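Local coordinates for tyrocidine synthase 2 (Brevibacillus parabrevis, PDB 6TA8), which carries a condensation domain, the two-lobed domain type of nonribosomal peptide synthetases, at residues H294-G306 and F377-G389. Numbering follows the deposited sequence.
Sequences HTNGVVINLEGHG and FTLRPEISFNYLG
L302 and F385 meet side by side, pointing the same way from neighbouring parallel strands: CD1 of L302 comes in at the edge of the phenyl ring, near its plane, 3.5 Å from CD2 of F385. On the same face I300 reaches over both neighbours across the strand gap. Its CG2 lies 3.8 Å from CB of F385, while CD1 bends back onto I383, 3.7 Å from CB of that residue. The bend comes from chi2 of I300 at -70°, which folds the end of the chain toward I383 instead of leaving it extended. V298 prolongs this apolar row, its CG2 meeting CD1 of I383 with the two side chains at about a right angle; helix 277-293 packs on F385 through L281 and L285.

Three backbone bonds tie 297-304 to 383-389. N301 N gives a short, nearly straight one to I383 O (2.7 Å, 170°), N301 O takes F385 N from above its carbonyl plane, and E303 N returns to F385 O. S384 OG adds a weak bond to N301 O, a second donor beside F385 N. E303 stretches past S384 and N386; its OE1 lies near the N386 amide, the two planes 47° apart, without bonding to it, while OE2 is held by Q326 of strand 325-332.

Ahead of strand 383-389, P381 brings its CG against CG1 of V299, 3.6 Å away, the two side chains crossing at a slant. CD2 of L379 approaches the same CG1 of V299 more loosely. N301, opposite S384, bonds to the residues before and after it, I383 and F385, as in parallel pairing; the two strands are neighbours inside a mixed sheet, here the six-stranded sheet of the condensation domain, with 325-332 and 421-428 on the outer flanks of the pair.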
loop_
_atom_site.group_PDB
_atom_site.type_symbol
_atom_site.label_atom_id
_atom_site.label_comp_id
_atom_site.label_asym_id
_atom_site.label_seq_id
_atom_site.Cartn_x
_atom_site.Cartn_y
_atom_site.Cartn_z
ATOM N N HIS A 294 -11.302 21.431 13.784
ATOM C CA HIS A 294 -11.056 22.828 14.146
ATOM C C HIS A 294 -9.591 23.058 14.509
ATOM O O HIS A 294 -9.260 23.580 15.575
ATOM C CB HIS A 294 -11.987 23.275 15.277
ATOM C CG HIS A 294 -13.439 23.200 14.923
ATOM N ND1 HIS A 294 -14.284 22.245 15.444
ATOM C CD2 HIS A 294 -14.195 23.956 14.090
ATOM C CE1 HIS A 294 -15.499 22.418 14.952
ATOM N NE2 HIS A 294 -15.471 23.450 14.128
ATOM N N THR A 295 -8.708 22.657 13.602
ATOM C CA THR A 295 -7.271 22.840 13.741
ATOM C C THR A 295 -6.761 23.740 12.622
ATOM O O THR A 295 -7.516 24.184 11.753
ATOM C CB THR A 295 -6.539 21.493 13.717
ATOM O OG1 THR A 295 -6.470 21.011 12.368
ATOM C CG2 THR A 295 -7.262 20.471 14.579
ATOM N N ASN A 296 -5.456 24.012 12.656
ATOM C CA ASN A 296 -4.796 24.703 11.557
ATOM C C ASN A 296 -3.470 24.046 11.194
ATOM O O ASN A 296 -2.706 24.618 10.406
ATOM C CB ASN A 296 -4.582 26.184 11.892
ATOM C CG ASN A 296 -5.860 26.996 11.776
ATOM O OD1 ASN A 296 -6.456 27.086 10.702
ATOM N ND2 ASN A 296 -6.287 27.591 12.882
ATOM N N GLY A 297 -3.179 22.869 11.742
ATOM C CA GLY A 297 -1.981 22.126 11.411
ATOM C C GLY A 297 -2.125 20.658 11.756
ATOM O O GLY A 297 -2.448 20.314 12.898
ATOM N N VAL A 298 -1.898 19.784 10.781
ATOM C CA VAL A 298 -2.023 18.344 10.976
ATOM C C VAL A 298 -0.839 17.661 10.303
ATOM O O VAL A 298 -0.403 18.069 9.221
ATOM C CB VAL A 298 -3.368 17.810 10.434
ATOM C CG1 VAL A 298 -3.507 18.083 8.940
ATOM C CG2 VAL A 298 -3.522 16.326 10.734
ATOM N N VAL A 299 -0.305 16.634 10.958
ATOM C CA VAL A 299 0.816 15.859 10.439
ATOM C C VAL A 299 0.268 14.553 9.884
ATOM O O VAL A 299 -0.337 13.761 10.617
ATOM C CB VAL A 299 1.872 15.602 11.525
ATOM C CG1 VAL A 299 3.017 14.778 10.962
ATOM C CG2 VAL A 299 2.385 16.919 12.088
ATOM N N ILE A 300 0.478 14.326 8.590
ATOM C CA ILE A 300 -0.039 13.157 7.889
ATOM C C ILE A 300 1.113 12.205 7.600
ATOM O O ILE A 300 2.226 12.639 7.282
ATOM C CB ILE A 300 -0.756 13.559 6.585
ATOM C CG1 ILE A 300 -1.754 14.688 6.850
ATOM C CG2 ILE A 300 -1.460 12.363 5.960
ATOM C CD1 ILE A 300 -2.956 14.263 7.659
ATOM N N ASN A 301 0.841 10.904 7.715
ATOM C CA ASN A 301 1.810 9.864 7.370
ATOM C C ASN A 301 1.527 9.428 5.938
ATOM O O ASN A 301 0.769 8.491 5.685
ATOM C CB ASN A 301 1.722 8.699 8.348
ATOM C CG ASN A 301 2.818 7.671 8.137
ATOM O OD1 ASN A 301 2.866 7.000 7.106
ATOM N ND2 ASN A 301 3.700 7.536 9.120
ATOM N N LEU A 302 2.147 10.120 4.986
ATOM C CA LEU A 302 1.920 9.835 3.576
ATOM C C LEU A 302 2.847 8.723 3.102
ATOM O O LEU A 302 4.015 8.657 3.496
ATOM C CB LEU A 302 2.129 11.097 2.739
ATOM C CG LEU A 302 1.871 10.973 1.235
ATOM C CD1 LEU A 302 0.385 11.047 0.928
ATOM C CD2 LEU A 302 2.609 12.057 0.478
ATOM N N GLU A 303 2.317 7.846 2.255
ATOM C CA GLU A 303 3.059 6.705 1.741
ATOM C C GLU A 303 3.357 6.899 0.260
ATOM O O GLU A 303 2.485 7.311 -0.510
ATOM C CB GLU A 303 2.280 5.404 1.951
ATOM C CG GLU A 303 1.927 5.121 3.404
ATOM C CD GLU A 303 1.254 3.773 3.592
ATOM O OE1 GLU A 303 0.817 3.177 2.585
ATOM O OE2 GLU A 303 1.167 3.310 4.749
ATOM N N GLY A 304 4.600 6.602 -0.131
ATOM C CA GLY A 304 5.022 6.690 -1.508
ATOM C C GLY A 304 5.459 5.332 -2.036
ATOM O O GLY A 304 5.623 4.364 -1.282
ATOM N N HIS A 305 5.649 5.271 -3.357
ATOM C CA HIS A 305 6.033 4.014 -3.992
ATOM C C HIS A 305 7.388 3.526 -3.499
ATOM O O HIS A 305 7.615 2.314 -3.409
ATOM C CB HIS A 305 6.045 4.172 -5.513
ATOM C CG HIS A 305 4.684 4.317 -6.117
ATOM N ND1 HIS A 305 4.472 4.332 -7.479
ATOM C CD2 HIS A 305 3.464 4.455 -5.546
ATOM C CE1 HIS A 305 3.181 4.473 -7.720
ATOM N NE2 HIS A 305 2.547 4.549 -6.565
ATOM N N GLY A 306 8.296 4.446 -3.180
ATOM C CA GLY A 306 9.593 4.081 -2.650
ATOM C C GLY A 306 10.569 3.516 -3.653
ATOM O O GLY A 306 11.643 3.054 -3.255
ATOM N N PHE A 377 13.511 12.419 15.256
ATOM C CA PHE A 377 12.308 11.782 14.718
ATOM C C PHE A 377 11.162 11.854 15.727
ATOM O O PHE A 377 10.700 10.844 16.257
ATOM C CB PHE A 377 12.588 10.332 14.313
ATOM C CG PHE A 377 13.822 10.160 13.479
ATOM C CD1 PHE A 377 13.772 10.311 12.104
ATOM C CD2 PHE A 377 15.035 9.843 14.070
ATOM C CE1 PHE A 377 14.907 10.153 11.334
ATOM C CE2 PHE A 377 16.174 9.684 13.307
ATOM C CZ PHE A 377 16.110 9.842 11.936
ATOM N N THR A 378 10.708 13.081 15.988
ATOM C CA THR A 378 9.702 13.330 17.013
ATOM C C THR A 378 8.283 13.417 16.466
ATOM O O THR A 378 7.333 13.396 17.256
ATOM C CB THR A 378 10.024 14.625 17.771
ATOM O OG1 THR A 378 10.017 15.731 16.859
ATOM C CG2 THR A 378 11.386 14.529 18.435
ATOM N N LEU A 379 8.115 13.511 15.150
ATOM C CA LEU A 379 6.785 13.638 14.568
ATOM C C LEU A 379 6.057 12.300 14.630
ATOM O O LEU A 379 6.531 11.299 14.082
ATOM C CB LEU A 379 6.885 14.129 13.125
ATOM C CG LEU A 379 6.718 15.631 12.880
ATOM C CD1 LEU A 379 7.698 16.433 13.719
ATOM C CD2 LEU A 379 6.891 15.946 11.404
ATOM N N ARG A 380 4.905 12.280 15.305
ATOM C CA ARG A 380 4.063 11.091 15.409
ATOM C C ARG A 380 2.741 11.361 14.706
ATOM O O ARG A 380 1.778 11.822 15.337
ATOM C CB ARG A 380 3.830 10.706 16.872
ATOM C CG ARG A 380 5.086 10.687 17.715
ATOM C CD ARG A 380 5.780 9.336 17.620
ATOM N NE ARG A 380 7.177 9.420 18.031
ATOM C CZ ARG A 380 8.163 9.859 17.255
ATOM N NH1 ARG A 380 9.401 9.904 17.726
ATOM N NH2 ARG A 380 7.918 10.250 16.013
ATOM N N PRO A 381 2.642 11.098 13.404
ATOM C CA PRO A 381 1.382 11.353 12.701
ATOM C C PRO A 381 0.308 10.366 13.126
ATOM O O PRO A 381 0.582 9.192 13.384
ATOM C CB PRO A 381 1.752 11.174 11.220
ATOM C CG PRO A 381 3.252 11.159 11.174
ATOM C CD PRO A 381 3.693 10.614 12.496
ATOM N N GLU A 382 -0.928 10.859 13.207
ATOM C CA GLU A 382 -2.069 10.032 13.563
ATOM C C GLU A 382 -2.979 9.722 12.384
ATOM O O GLU A 382 -3.892 8.901 12.528
ATOM C CB GLU A 382 -2.888 10.703 14.677
ATOM C CG GLU A 382 -2.300 10.513 16.066
ATOM C CD GLU A 382 -2.958 11.395 17.107
ATOM O OE1 GLU A 382 -3.319 12.543 16.773
ATOM O OE2 GLU A 382 -3.113 10.941 18.262
ATOM N N ILE A 383 -2.757 10.349 11.232
ATOM C CA ILE A 383 -3.500 10.063 10.012
ATOM C C ILE A 383 -2.530 9.520 8.975
ATOM O O ILE A 383 -1.420 10.040 8.818
ATOM C CB ILE A 383 -4.223 11.315 9.473
ATOM C CG1 ILE A 383 -5.043 11.982 10.577
ATOM C CG2 ILE A 383 -5.109 10.953 8.291
ATOM C CD1 ILE A 383 -5.722 13.258 10.133
ATOM N N SER A 384 -2.948 8.472 8.273
ATOM C CA SER A 384 -2.171 7.882 7.193
ATOM C C SER A 384 -2.918 8.069 5.881
ATOM O O SER A 384 -4.122 7.802 5.804
ATOM C CB SER A 384 -1.909 6.396 7.450
ATOM O OG SER A 384 -1.117 5.833 6.418
ATOM N N PHE A 385 -2.206 8.534 4.857
ATOM C CA PHE A 385 -2.768 8.727 3.529
ATOM C C PHE A 385 -1.987 7.901 2.517
ATOM O O PHE A 385 -0.766 7.754 2.630
ATOM C CB PHE A 385 -2.751 10.205 3.122
ATOM C CG PHE A 385 -3.596 10.511 1.918
ATOM C CD1 PHE A 385 -4.943 10.799 2.056
ATOM C CD2 PHE A 385 -3.044 10.506 0.648
ATOM C CE1 PHE A 385 -5.722 11.080 0.950
ATOM C CE2 PHE A 385 -3.817 10.784 -0.462
ATOM C CZ PHE A 385 -5.158 11.073 -0.310
ATOM N N ASN A 386 -2.700 7.367 1.528
ATOM C CA ASN A 386 -2.091 6.529 0.500
ATOM C C ASN A 386 -2.963 6.579 -0.743
ATOM O O ASN A 386 -4.137 6.201 -0.691
ATOM C CB ASN A 386 -1.931 5.086 0.986
ATOM C CG ASN A 386 -1.287 4.187 -0.053
ATOM O OD1 ASN A 386 -0.571 4.657 -0.938
ATOM N ND2 ASN A 386 -1.539 2.888 0.051
ATOM N N TYR A 387 -2.392 7.042 -1.851
ATOM C CA TYR A 387 -3.075 7.076 -3.138
ATOM C C TYR A 387 -2.616 5.884 -3.966
ATOM O O TYR A 387 -1.427 5.762 -4.279
ATOM C CB TYR A 387 -2.797 8.384 -3.876
ATOM C CG TYR A 387 -3.414 8.437 -5.254
ATOM C CD1 TYR A 387 -4.793 8.459 -5.416
ATOM C CD2 TYR A 387 -2.619 8.457 -6.392
ATOM C CE1 TYR A 387 -5.364 8.502 -6.672
ATOM C CE2 TYR A 387 -3.181 8.501 -7.654
ATOM C CZ TYR A 387 -4.554 8.522 -7.788
ATOM O OH TYR A 387 -5.120 8.568 -9.042
ATOM N N LEU A 388 -3.558 5.010 -4.320
ATOM C CA LEU A 388 -3.232 3.766 -5.002
ATOM C C LEU A 388 -3.189 3.898 -6.519
ATOM O O LEU A 388 -2.645 3.012 -7.186
ATOM C CB LEU A 388 -4.241 2.679 -4.618
ATOM C CG LEU A 388 -4.329 2.350 -3.126
ATOM C CD1 LEU A 388 -5.733 1.902 -2.753
ATOM C CD2 LEU A 388 -3.305 1.290 -2.745
ATOM N N GLY A 389 -3.744 4.971 -7.076
ATOM C CA GLY A 389 -3.758 5.148 -8.514
ATOM C C GLY A 389 -5.036 4.642 -9.153
ATOM O O GLY A 389 -5.954 4.139 -8.500
#